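Local coordinates for PTS EIIA type-4 domain-containing protein (Streptococcus agalactiae NEM316, PDB 4TKZ) that probably passes phosphoryl groups along the sugar phosphotransferase system, as a mannose-type EIIA component in the uptake of a sugar, at residues Ile6-His9 and Gly10-Asp14; Gly15-Ser18 and Ser19-Leu22; Val78-Asp82 and Lys83-Val87; Ser94-Met97 and Glu98-Ser102; Asp110-Val113 and Asp114-Thr118. All blocks are in the same frame, centred on the assembly; numbering follows the deposited sequence.

Interaction 1 of 5, residues Ile6-His9 and Gly10-Asp14; sequences IVAH and GNFPD
Pro-13 lies against the strand residues Ile-6 and Ala-8, its ring carbons packed on backbone and side chain alike. Ile-6 and Pro-13 run antiparallel, flank to flank: chi1 of -57° sets Ile-6 CG1 beside the backbone N and leaves CG2 to meet Pro-13 CB at 3.9 Å. Further along the ring, Pro-13 CG sits 3.5 Å from Ala-8 N, and Pro-13 CD is 3.7 Å from Ala-8 CB. That same methyl supports the start of the Phe-12 ring, Ala-8 CB to Phe-12 CG being 3.8 Å, in an oblique approach. With CG anti to the backbone N (chi1 -176°), the phenyl ring leads away from the strand, while Phe-12 CB stays 3.2 Å from His-9 O. The chain reverses through a type II' beta turn from His-9 to Phe-12, with Gly-10 at the positive phi (65°) that suits glycine; the Phe-12 N to His-9 O bond of 3.5 Å is weak. From within the turn, at the N-cap position, Asn-11 ND2 donates forward to Asp-14 OD2, above the carboxylate plane. His-9, bonded through ND1 to Asp-63, stands at the strand end where mannose-type EIIA relatives carry their phosphorylated histidine. The contact ties strand 3-9 to helix 12-24, the first two elements of a beta-alpha-beta unit completed by strand 30-35.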
loop_
_atom_site.group_PDB
_atom_site.type_symbol
_atom_site.label_atom_id
_atom_site.label_comp_id
_atom_site.label_asym_id
_atom_site.label_seq_id
_atom_site.Cartn_x
_atom_site.Cartn_y
_atom_site.Cartn_z
ATOM N N ILE A 6 -6.880 6.984 7.014
ATOM C CA ILE A 6 -6.319 6.597 5.730
ATOM C C ILE A 6 -6.980 7.371 4.596
ATOM O O ILE A 6 -8.199 7.258 4.382
ATOM C CB ILE A 6 -6.533 5.094 5.482
ATOM C CG1 ILE A 6 -5.920 4.261 6.612
ATOM C CG2 ILE A 6 -5.915 4.671 4.148
ATOM C CD1 ILE A 6 -6.258 2.765 6.518
ATOM N N VAL A 7 -6.183 8.154 3.871
ATOM C CA VAL A 7 -6.689 8.897 2.724
ATOM C C VAL A 7 -5.934 8.480 1.476
ATOM O O VAL A 7 -4.708 8.596 1.424
ATOM C CB VAL A 7 -6.523 10.422 2.912
ATOM C CG1 VAL A 7 -7.410 11.160 1.927
ATOM C CG2 VAL A 7 -6.844 10.809 4.337
ATOM N N ALA A 8 -6.650 7.989 0.467
ATOM C CA ALA A 8 -5.987 7.526 -0.747
ATOM C C ALA A 8 -6.915 7.518 -1.955
ATOM O O ALA A 8 -8.135 7.558 -1.815
ATOM C CB ALA A 8 -5.381 6.127 -0.518
ATOM N N HIS A 9 -6.309 7.476 -3.139
ATOM C CA HIS A 9 -7.020 7.460 -4.411
ATOM C C HIS A 9 -7.891 6.219 -4.594
ATOM O O HIS A 9 -7.482 5.101 -4.259
ATOM C CB HIS A 9 -6.007 7.518 -5.562
ATOM C CG HIS A 9 -5.292 8.830 -5.686
ATOM N ND1 HIS A 9 -4.158 9.133 -4.960
ATOM C CD2 HIS A 9 -5.534 9.907 -6.470
ATOM C CE1 HIS A 9 -3.747 10.349 -5.279
ATOM N NE2 HIS A 9 -4.561 10.836 -6.197
ATOM N N GLY A 10 -9.073 6.412 -5.166
ATOM C CA GLY A 10 -10.003 5.322 -5.395
ATOM C C GLY A 10 -10.490 4.718 -4.097
ATOM O O GLY A 10 -10.636 5.427 -3.097
ATOM N N ASN A 11 -10.748 3.413 -4.115
ATOM C CA ASN A 11 -11.148 2.700 -2.913
ATOM C C ASN A 11 -9.988 1.927 -2.272
ATOM O O ASN A 11 -10.203 0.942 -1.585
ATOM C CB ASN A 11 -12.353 1.793 -3.203
ATOM C CG ASN A 11 -13.611 2.596 -3.536
ATOM O OD1 ASN A 11 -13.973 2.755 -4.701
ATOM N ND2 ASN A 11 -14.263 3.122 -2.510
ATOM N N PHE A 12 -8.765 2.398 -2.516
ATOM C CA PHE A 12 -7.555 1.962 -1.795
ATOM C C PHE A 12 -7.798 1.948 -0.277
ATOM O O PHE A 12 -7.468 0.961 0.367
ATOM C CB PHE A 12 -6.389 2.899 -2.190
ATOM C CG PHE A 12 -5.006 2.547 -1.621
ATOM C CD1 PHE A 12 -4.789 2.312 -0.265
ATOM C CD2 PHE A 12 -3.902 2.587 -2.461
ATOM C CE1 PHE A 12 -3.515 2.050 0.222
ATOM C CE2 PHE A 12 -2.620 2.319 -1.988
ATOM C CZ PHE A 12 -2.428 2.053 -0.643
ATOM N N PRO A 13 -8.356 3.032 0.309
ATOM C CA PRO A 13 -8.561 2.917 1.762
ATOM C C PRO A 13 -9.457 1.744 2.154
ATOM O O PRO A 13 -9.111 1.025 3.098
ATOM C CB PRO A 13 -9.238 4.245 2.122
ATOM C CG PRO A 13 -8.690 5.207 1.112
ATOM C CD PRO A 13 -8.679 4.400 -0.164
ATOM N N ASP A 14 -10.566 1.536 1.449
ATOM C CA ASP A 14 -11.433 0.404 1.771
ATOM C C ASP A 14 -10.700 -0.910 1.619
ATOM O O ASP A 14 -10.890 -1.827 2.414
ATOM C CB ASP A 14 -12.653 0.368 0.856
ATOM C CG ASP A 14 -13.679 1.401 1.217
ATOM O OD1 ASP A 14 -13.661 1.880 2.368
ATOM O OD2 ASP A 14 -14.501 1.724 0.338
#

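Interaction 2 of 5, residues Gly15-Ser18 and Ser19-Leu22; sequences GILS and SLEL
The peptide planes of Gly-15 to Ser-18 are the flat groups that take up the N-H groups of Ser-19 to Leu-22, each donor lying off the plane of its carbonyl and Leu-22 N furthest above it. Ser-19 N comes to Gly-15 O at 3.3 Å, Leu-20 N to Ile-16 O at 3.2 Å and Glu-21 N to Leu-17 O at 2.9 Å, while Leu-22 N bonds to Ser-18 O. Gly-15 O is gripped twice, because the Ser-18 hydroxyl also donates to it: OG sits between its own backbone N and carbonyl carbon (chi1 76°) and reaches Gly-15 O at 2.6 Å. This i to i-3 side-chain bond, added to the regular i to i-4 ladder, belongs to the helix of the beta-alpha-beta unit formed with strands 3-9 and 30-35. Leu-17, partly exposed, and Leu-20, buried, lie side by side and point the same way, their CD2 methyls 4.1 Å apart. Ser-19 CB approaches Ile-16 O at 3.2 Å. The hydroxyls of both serines reach across the dimer: Ser-19 OG bonds to His-9 O of the second subunit, and Ser-18 OG takes the N-H of Asn-11 of that chain. Nearer home, Ile-16 packs on Leu-93 and Leu-96, and Leu-20 on Met-97, all of helix 93-102.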
loop_
_atom_site.group_PDB
_atom_site.type_symbol
_atom_site.label_atom_id
_atom_site.label_comp_id
_atom_site.label_asym_id
_atom_site.label_seq_id
_atom_site.Cartn_x
_atom_site.Cartn_y
_atom_site.Cartn_z
ATOM N N GLY A 15 -9.883 -1.004 0.575
ATOM C CA GLY A 15 -9.176 -2.238 0.287
ATOM C C GLY A 15 -8.130 -2.568 1.332
ATOM O O GLY A 15 -8.038 -3.715 1.779
ATOM N N ILE A 16 -7.327 -1.586 1.728
ATOM C CA ILE A 16 -6.298 -1.855 2.739
ATOM C C ILE A 16 -6.933 -2.066 4.120
ATOM O O ILE A 16 -6.422 -2.841 4.935
ATOM C CB ILE A 16 -5.173 -0.785 2.764
ATOM C CG1 ILE A 16 -3.935 -1.336 3.482
ATOM C CG2 ILE A 16 -5.642 0.514 3.413
ATOM C CD1 ILE A 16 -2.709 -0.475 3.296
ATOM N N LEU A 17 -8.068 -1.414 4.364
ATOM C CA LEU A 17 -8.829 -1.662 5.588
ATOM C C LEU A 17 -9.378 -3.086 5.639
ATOM O O LEU A 17 -9.464 -3.688 6.713
ATOM C CB LEU A 17 -9.966 -0.642 5.749
ATOM C CG LEU A 17 -9.514 0.728 6.226
ATOM C CD1 LEU A 17 -10.671 1.719 6.141
ATOM C CD2 LEU A 17 -8.969 0.627 7.649
ATOM N N SER A 18 -9.722 -3.639 4.478
ATOM C CA SER A 18 -10.167 -5.032 4.427
ATOM C C SER A 18 -9.018 -5.989 4.742
ATOM O O SER A 18 -9.254 -7.082 5.251
ATOM C CB SER A 18 -10.809 -5.374 3.076
ATOM O OG SER A 18 -9.838 -5.530 2.058
ATOM N N SER A 19 -7.779 -5.580 4.454
ATOM C CA SER A 19 -6.608 -6.390 4.809
ATOM C C SER A 19 -6.477 -6.449 6.324
ATOM O O SER A 19 -6.281 -7.518 6.911
ATOM C CB SER A 19 -5.332 -5.792 4.210
ATOM O OG SER A 19 -5.430 -5.694 2.802
ATOM N N LEU A 20 -6.578 -5.282 6.944
ATOM C CA LEU A 20 -6.551 -5.141 8.400
ATOM C C LEU A 20 -7.666 -5.943 9.084
ATOM O O LEU A 20 -7.427 -6.612 10.094
ATOM C CB LEU A 20 -6.653 -3.651 8.769
ATOM C CG LEU A 20 -6.741 -3.244 10.238
ATOM C CD1 LEU A 20 -5.492 -3.671 10.995
ATOM C CD2 LEU A 20 -6.964 -1.731 10.366
ATOM N N GLU A 21 -8.878 -5.874 8.536
ATOM C CA GLU A 21 -10.026 -6.572 9.109
ATOM C C GLU A 21 -9.757 -8.070 9.108
ATOM O O GLU A 21 -10.039 -8.763 10.083
ATOM C CB GLU A 21 -11.285 -6.266 8.291
ATOM C CG GLU A 21 -12.375 -7.337 8.333
ATOM C CD GLU A 21 -13.431 -7.097 9.401
ATOM O OE1 GLU A 21 -13.105 -6.525 10.461
ATOM O OE2 GLU A 21 -14.597 -7.490 9.171
ATOM N N LEU A 22 -9.210 -8.564 8.000
ATOM C CA LEU A 22 -8.927 -9.992 7.849
ATOM C C LEU A 22 -7.829 -10.457 8.801
ATOM O O LEU A 22 -7.922 -11.538 9.400
ATOM C CB LEU A 22 -8.534 -10.313 6.403
ATOM C CG LEU A 22 -8.194 -11.788 6.169
ATOM C CD1 LEU A 22 -9.409 -12.641 6.478
ATOM C CD2 LEU A 22 -7.702 -12.041 4.742
#

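Interaction 3 of 5, residues Val78-Asp82 and Lys83-Val87; sequences VEYTD and KKIKV
Between Tyr-80 and Lys-83 the backbone bends through helical Thr-81 and through Asp-82, whose psi is near zero, then straightens into the strand, with no hydrogen bond between residues 78-82 and 83-87. The bend brings the lysine chain across the tyrosine ring. Lys-83 CD lies over one face, 3.9 Å from the ring centroid and 27° off the normal, a CH-pi contact displaced toward the rim; Lys-83 CE follows at 3.4 Å from Tyr-80 CD2. Nearer the backbone, Tyr-80 CB and Lys-83 CB are 3.7 Å apart, so the two side chains are in touch from their roots outward. The lysine chain is extended as far as CE and kinks only at its last torsion (chi4 -55°), which turns the ammonium group aside from the ring. There NZ donates to the backbone carbonyls of Val-52, Ile-53 and Phe-55, where helix 41-52 ends. Ile-85 adds a second apolar touch: its CD1 methyl reaches Tyr-80 CD1 at 3.9 Å, oblique to the ring. Here, then, the methylene part of a lysine packs as a hydrocarbon while its charged tip is satisfied by main-chain oxygens. The contact lies at the surface, where the loop leaving helix 68-76 enters strand 84-89; Tyr-80 also packs on Gln-49 and Val-52 of helix 41-52, and Ile-85 on Ile-58 and Val-60 of the neighbouring strand 57-62.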
loop_
_atom_site.group_PDB
_atom_site.type_symbol
_atom_site.label_atom_id
_atom_site.label_comp_id
_atom_site.label_asym_id
_atom_site.label_seq_id
_atom_site.Cartn_x
_atom_site.Cartn_y
_atom_site.Cartn_z
ATOM N N VAL A 78 -1.428 21.748 9.741
ATOM C CA VAL A 78 -0.756 22.889 10.369
ATOM C C VAL A 78 -1.732 23.975 10.817
ATOM O O VAL A 78 -1.316 25.088 11.157
ATOM C CB VAL A 78 0.305 23.509 9.434
ATOM C CG1 VAL A 78 1.299 22.462 8.977
ATOM C CG2 VAL A 78 -0.357 24.154 8.225
ATOM N N GLU A 79 -3.022 23.658 10.834
ATOM C CA GLU A 79 -4.042 24.687 11.061
ATOM C C GLU A 79 -4.646 24.648 12.459
ATOM O O GLU A 79 -5.333 25.585 12.876
ATOM C CB GLU A 79 -5.164 24.551 10.042
ATOM C CG GLU A 79 -4.749 24.778 8.612
ATOM C CD GLU A 79 -5.878 25.354 7.814
ATOM O OE1 GLU A 79 -6.253 26.507 8.107
ATOM O OE2 GLU A 79 -6.398 24.655 6.919
ATOM N N TYR A 80 -4.403 23.556 13.173
ATOM C CA TYR A 80 -4.909 23.404 14.526
ATOM C C TYR A 80 -3.769 23.563 15.529
ATOM O O TYR A 80 -2.791 22.813 15.500
ATOM C CB TYR A 80 -5.560 22.031 14.698
ATOM C CG TYR A 80 -6.665 21.705 13.718
ATOM C CD1 TYR A 80 -6.374 21.208 12.452
ATOM C CD2 TYR A 80 -7.999 21.862 14.069
ATOM C CE1 TYR A 80 -7.377 20.888 11.562
ATOM C CE2 TYR A 80 -9.012 21.536 13.189
ATOM C CZ TYR A 80 -8.696 21.048 11.938
ATOM O OH TYR A 80 -9.709 20.723 11.060
ATOM N N THR A 81 -3.916 24.534 16.423
ATOM C CA THR A 81 -2.902 24.855 17.428
ATOM C C THR A 81 -2.565 23.700 18.356
ATOM O O THR A 81 -1.390 23.422 18.625
ATOM C CB THR A 81 -3.368 26.048 18.287
ATOM O OG1 THR A 81 -3.530 27.195 17.450
ATOM C CG2 THR A 81 -2.357 26.366 19.373
ATOM N N ASP A 82 -3.592 23.016 18.849
ATOM C CA ASP A 82 -3.364 22.013 19.881
ATOM C C ASP A 82 -3.560 20.569 19.436
ATOM O O ASP A 82 -3.447 19.655 20.248
ATOM C CB ASP A 82 -4.211 22.314 21.116
ATOM C CG ASP A 82 -3.697 23.515 21.885
ATOM O OD1 ASP A 82 -2.480 23.562 22.173
ATOM O OD2 ASP A 82 -4.509 24.416 22.183
ATOM N N LYS A 83 -3.851 20.362 18.156
ATOM C CA LYS A 83 -3.889 19.007 17.621
ATOM C C LYS A 83 -2.503 18.608 17.156
ATOM O O LYS A 83 -1.750 19.432 16.631
ATOM C CB LYS A 83 -4.856 18.901 16.446
ATOM C CG LYS A 83 -6.319 19.125 16.808
ATOM C CD LYS A 83 -7.206 18.761 15.631
ATOM C CE LYS A 83 -8.658 19.060 15.926
ATOM N NZ LYS A 83 -9.126 18.402 17.172
ATOM N N LYS A 84 -2.165 17.341 17.359
ATOM C CA LYS A 84 -0.943 16.784 16.794
ATOM C C LYS A 84 -1.332 15.889 15.622
ATOM O O LYS A 84 -1.898 14.818 15.813
ATOM C CB LYS A 84 -0.169 16.005 17.857
ATOM C CG LYS A 84 0.462 16.897 18.922
ATOM C CD LYS A 84 1.585 17.743 18.338
ATOM C CE LYS A 84 1.917 18.939 19.226
ATOM N NZ LYS A 84 0.938 20.055 19.059
ATOM N N ILE A 85 -1.069 16.358 14.408
ATOM C CA ILE A 85 -1.436 15.610 13.210
ATOM C C ILE A 85 -0.187 15.276 12.407
ATOM O O ILE A 85 0.484 16.169 11.895
ATOM C CB ILE A 85 -2.426 16.391 12.332
ATOM C CG1 ILE A 85 -3.694 16.724 13.127
ATOM C CG2 ILE A 85 -2.776 15.596 11.082
ATOM C CD1 ILE A 85 -4.616 17.753 12.459
ATOM N N LYS A 86 0.132 13.985 12.320
ATOM C CA LYS A 86 1.241 13.531 11.495
ATOM C C LYS A 86 0.702 13.024 10.162
ATOM O O LYS A 86 -0.306 12.315 10.118
ATOM C CB LYS A 86 2.013 12.413 12.213
ATOM C CG LYS A 86 2.856 12.903 13.388
ATOM C CD LYS A 86 4.032 13.745 12.898
ATOM C CE LYS A 86 5.091 13.917 13.981
ATOM N NZ LYS A 86 6.013 15.063 13.723
ATOM N N VAL A 87 1.375 13.389 9.077
ATOM C CA VAL A 87 0.946 13.002 7.738
ATOM C C VAL A 87 2.059 12.243 7.035
ATOM O O VAL A 87 3.131 12.802 6.766
ATOM C CB VAL A 87 0.580 14.240 6.897
ATOM C CG1 VAL A 87 0.127 13.830 5.498
ATOM C CG2 VAL A 87 -0.507 15.062 7.608
#

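Interaction 4 of 5, residues Ser94-Met97 and Glu98-Ser102; sequences SMLM and EAVLS
Ser-94 O accepts the N-H of Glu-98 at 3.0 Å, the first of four i to i+4 bonds between the two segments. Met-95 O takes Ala-99 N in the same manner. Leu-96 holds Val-100 twice over: its carbonyl accepts Val-100 N, and its CD1 methyl meets Val-100 CG2 at 4.1 Å, the two side chains crossing at a slant. Placed beside the backbone N, Val-100 CG2 hangs back over the preceding turn, 3.3 Å from Leu-96 O. Met-97 closes the segment with the shortest bond of the ladder, Leu-101 N to Met-97 O at 2.8 Å. Its chain is bent at chi2 (-53°) and chi3, and the terminal CE runs alongside Leu-101, 4.0 Å from CD1. One turn on, Ser-102 OG donates to Glu-98 OE2 at 2.7 Å, from the anti side of the carboxylate. Leu-96, Ala-99 and Val-100 face Ile-4 of strand 3-9, Met-97 and Val-100 meet Leu-20 of helix 12-24, and Met-95 packs on Leu-61 of strand 57-62 and on Val-116 and Ser-120 of helix 110-122.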
loop_
_atom_site.group_PDB
_atom_site.type_symbol
_atom_site.label_atom_id
_atom_site.label_comp_id
_atom_site.label_asym_id
_atom_site.label_seq_id
_atom_site.Cartn_x
_atom_site.Cartn_y
_atom_site.Cartn_z
ATOM N N SER A 94 2.477 -2.696 6.018
ATOM C CA SER A 94 3.405 -2.616 7.145
ATOM C C SER A 94 3.176 -1.337 7.950
ATOM O O SER A 94 3.164 -1.367 9.186
ATOM C CB SER A 94 4.854 -2.626 6.647
ATOM O OG SER A 94 5.234 -3.905 6.173
ATOM N N MET A 95 3.022 -0.231 7.237
ATOM C CA MET A 95 2.779 1.073 7.861
ATOM C C MET A 95 1.511 0.999 8.707
ATOM O O MET A 95 1.494 1.411 9.874
ATOM C CB MET A 95 2.649 2.151 6.780
ATOM C CG MET A 95 2.584 3.555 7.319
ATOM S SD MET A 95 2.472 4.754 5.990
ATOM C CE MET A 95 4.165 4.772 5.406
ATOM N N LEU A 96 0.456 0.433 8.127
ATOM C CA LEU A 96 -0.837 0.343 8.807
ATOM C C LEU A 96 -0.805 -0.594 10.005
ATOM O O LEU A 96 -1.303 -0.263 11.085
ATOM C CB LEU A 96 -1.927 -0.114 7.828
ATOM C CG LEU A 96 -3.341 -0.205 8.397
ATOM C CD1 LEU A 96 -3.767 1.096 9.114
ATOM C CD2 LEU A 96 -4.310 -0.537 7.268
ATOM N N MET A 97 -0.226 -1.774 9.822
ATOM C CA MET A 97 -0.191 -2.733 10.915
ATOM C C MET A 97 0.619 -2.187 12.093
ATOM O O MET A 97 0.228 -2.339 13.250
ATOM C CB MET A 97 0.358 -4.081 10.439
ATOM C CG MET A 97 -0.540 -4.829 9.437
ATOM S SD MET A 97 -2.258 -5.057 9.962
ATOM C CE MET A 97 -2.003 -5.950 11.500
ATOM N N GLU A 98 1.729 -1.522 11.801
ATOM C CA GLU A 98 2.566 -0.979 12.871
ATOM C C GLU A 98 1.829 0.084 13.674
ATOM O O GLU A 98 1.886 0.099 14.907
ATOM C CB GLU A 98 3.860 -0.379 12.315
ATOM C CG GLU A 98 4.904 -0.117 13.411
ATOM C CD GLU A 98 5.397 -1.417 14.048
ATOM O OE1 GLU A 98 6.231 -2.092 13.426
ATOM O OE2 GLU A 98 4.951 -1.763 15.164
ATOM N N ALA A 99 1.134 0.974 12.975
ATOM C CA ALA A 99 0.402 2.034 13.658
ATOM C C ALA A 99 -0.647 1.423 14.584
ATOM O O ALA A 99 -0.771 1.816 15.752
ATOM C CB ALA A 99 -0.238 2.986 12.654
ATOM N N VAL A 100 -1.379 0.443 14.062
ATOM C CA VAL A 100 -2.439 -0.212 14.820
ATOM C C VAL A 100 -1.879 -0.979 16.017
ATOM O O VAL A 100 -2.356 -0.840 17.144
ATOM C CB VAL A 100 -3.236 -1.170 13.923
ATOM C CG1 VAL A 100 -4.125 -2.097 14.767
ATOM C CG2 VAL A 100 -4.062 -0.390 12.901
ATOM N N LEU A 101 -0.854 -1.781 15.778
ATOM C CA LEU A 101 -0.335 -2.636 16.844
ATOM C C LEU A 101 0.530 -1.906 17.880
ATOM O O LEU A 101 0.729 -2.406 18.985
ATOM C CB LEU A 101 0.418 -3.828 16.252
ATOM C CG LEU A 101 -0.452 -4.818 15.476
ATOM C CD1 LEU A 101 0.424 -5.798 14.709
ATOM C CD2 LEU A 101 -1.407 -5.559 16.415
ATOM N N SER A 102 1.029 -0.720 17.543
ATOM C CA SER A 102 1.943 -0.029 18.453
ATOM C C SER A 102 1.397 1.251 19.086
ATOM O O SER A 102 1.973 1.754 20.055
ATOM C CB SER A 102 3.277 0.270 17.759
ATOM O OG SER A 102 4.055 -0.904 17.612
#

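Interaction 5 of 5, residues Asp110-Val113 and Asp114-Thr118; sequences DDLV and DKVIT
Asp-114 joins on to Val-113 with its carboxylate crossing the valine, OD1 4.1 Å from Val-113 CG2, and its carbonyl accepts two bonds, from Thr-118 N (3.1 Å) and Thr-118 OG1 (2.9 Å), which reach Asp-114 O from opposite faces of its plane. Lys-115 gives a weak backbone bond to Leu-112 O, and its chain, bent at chi3, leads away toward Phe-106 and Glu-98. Val-116 supplies the apolar partner of Leu-112. Its N-H meets Leu-112 O at 3.2 Å, while its CG2 branch, anti to the carbonyl carbon, touches Leu-112 CD1 at 3.9 Å. Ile-117 N donates to Val-113 O at 2.9 Å; CG1 of the same residue, placed beside the backbone N by chi1 -67°, presses to 3.1 Å from that oxygen. Of the buried residues, Val-113 packs on Lys-86 of strand 84-89, Leu-112 on Ser-102 of helix 93-102, and Val-116 on both that helix and Leu-88 of the strand. Acidic Asp-114 and polar Thr-118 lie exposed, as in the amphipathic helices that flank the parallel sheet of an alpha/beta fold.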
loop_
_atom_site.group_PDB
_atom_site.type_symbol
_atom_site.label_atom_id
_atom_site.label_comp_id
_atom_site.label_asym_id
_atom_site.label_seq_id
_atom_site.Cartn_x
_atom_site.Cartn_y
_atom_site.Cartn_z
ATOM N N ASP A 110 3.668 11.693 17.879
ATOM C CA ASP A 110 5.074 12.017 17.621
ATOM C C ASP A 110 6.006 10.849 17.948
ATOM O O ASP A 110 6.983 10.601 17.243
ATOM C CB ASP A 110 5.515 13.238 18.435
ATOM C CG ASP A 110 4.884 14.524 17.952
ATOM O OD1 ASP A 110 4.220 14.508 16.894
ATOM O OD2 ASP A 110 5.060 15.561 18.633
ATOM N N ASP A 111 5.700 10.138 19.025
ATOM C CA ASP A 111 6.566 9.065 19.500
ATOM C C ASP A 111 6.252 7.744 18.802
ATOM O O ASP A 111 6.964 6.756 18.971
ATOM C CB ASP A 111 6.440 8.939 21.022
ATOM C CG ASP A 111 6.740 10.247 21.738
ATOM O OD1 ASP A 111 7.671 10.955 21.299
ATOM O OD2 ASP A 111 6.040 10.575 22.723
ATOM N N LEU A 112 5.187 7.743 18.004
ATOM C CA LEU A 112 4.772 6.552 17.267
ATOM C C LEU A 112 5.265 6.557 15.816
ATOM O O LEU A 112 5.543 5.500 15.253
ATOM C CB LEU A 112 3.244 6.394 17.309
ATOM C CG LEU A 112 2.589 5.403 16.347
ATOM C CD1 LEU A 112 2.903 3.960 16.751
ATOM C CD2 LEU A 112 1.085 5.628 16.242
ATOM N N VAL A 113 5.385 7.737 15.216
ATOM C CA VAL A 113 5.708 7.831 13.784
ATOM C C VAL A 113 7.050 7.238 13.372
ATOM O O VAL A 113 7.172 6.698 12.275
ATOM C CB VAL A 113 5.640 9.283 13.251
ATOM C CG1 VAL A 113 4.208 9.705 13.086
ATOM C CG2 VAL A 113 6.400 10.227 14.160
ATOM N N ASP A 114 8.053 7.347 14.235
ATOM C CA ASP A 114 9.386 6.856 13.901
ATOM C C ASP A 114 9.410 5.332 13.758
ATOM O O ASP A 114 10.089 4.787 12.889
ATOM C CB ASP A 114 10.401 7.337 14.939
ATOM C CG ASP A 114 10.558 8.848 14.931
ATOM O OD1 ASP A 114 10.446 9.450 13.844
ATOM O OD2 ASP A 114 10.774 9.439 16.011
ATOM N N LYS A 115 8.646 4.655 14.603
ATOM C CA LYS A 115 8.517 3.203 14.521
ATOM C C LYS A 115 7.722 2.809 13.278
ATOM O O LYS A 115 8.011 1.803 12.633
ATOM C CB LYS A 115 7.812 2.701 15.775
ATOM C CG LYS A 115 7.817 1.211 15.954
ATOM C CD LYS A 115 7.601 0.879 17.422
ATOM C CE LYS A 115 8.473 1.768 18.305
ATOM N NZ LYS A 115 8.187 1.586 19.754
ATOM N N VAL A 116 6.718 3.613 12.943
ATOM C CA VAL A 116 5.854 3.327 11.803
ATOM C C VAL A 116 6.635 3.457 10.498
ATOM O O VAL A 116 6.515 2.623 9.602
ATOM C CB VAL A 116 4.619 4.258 11.810
ATOM C CG1 VAL A 116 3.896 4.207 10.484
ATOM C CG2 VAL A 116 3.673 3.873 12.953
ATOM N N ILE A 117 7.451 4.499 10.411
ATOM C CA ILE A 117 8.297 4.742 9.248
ATOM C C ILE A 117 9.300 3.615 9.058
ATOM O O ILE A 117 9.498 3.097 7.947
ATOM C CB ILE A 117 9.092 6.049 9.427
ATOM C CG1 ILE A 117 8.160 7.259 9.410
ATOM C CG2 ILE A 117 10.161 6.175 8.343
ATOM C CD1 ILE A 117 7.388 7.395 8.133
ATOM N N THR A 118 9.950 3.256 10.155
ATOM C CA THR A 118 10.941 2.188 10.143
ATOM C C THR A 118 10.329 0.906 9.605
ATOM O O THR A 118 10.889 0.277 8.700
ATOM C CB THR A 118 11.491 1.943 11.557
ATOM O OG1 THR A 118 12.211 3.104 11.994
ATOM C CG2 THR A 118 12.406 0.720 11.580
#

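How the interactions relate
Interactions 1 and 4 are buried, 2 and 5 half so, and 3 lies on the surface. Interactions 1 and 2 share helix 12-24, with Ile-6 CD1 on Leu-17 CD2 at 3.6 Å, and interaction 4 packs on that helix, Leu-96 CD2 lying 4.2 Å from Leu-20 CB. Interaction 4 also packs on interaction 5, Ala-99 against Val-116, while Lys-84 of interaction 3 touches Asp-110 of interaction 5. The helical contacts 2, 4 and 5 rest on backbone ladders plus leucine, valine or methionine pairs; in 2 the serine hydroxyls bond the second subunit, in 5 a threonine hydroxyl bonds back to its own helix. Interaction 1 instead turns on proline, alanine and a glycine turn, and 3 on a lysine chain over a tyrosine face.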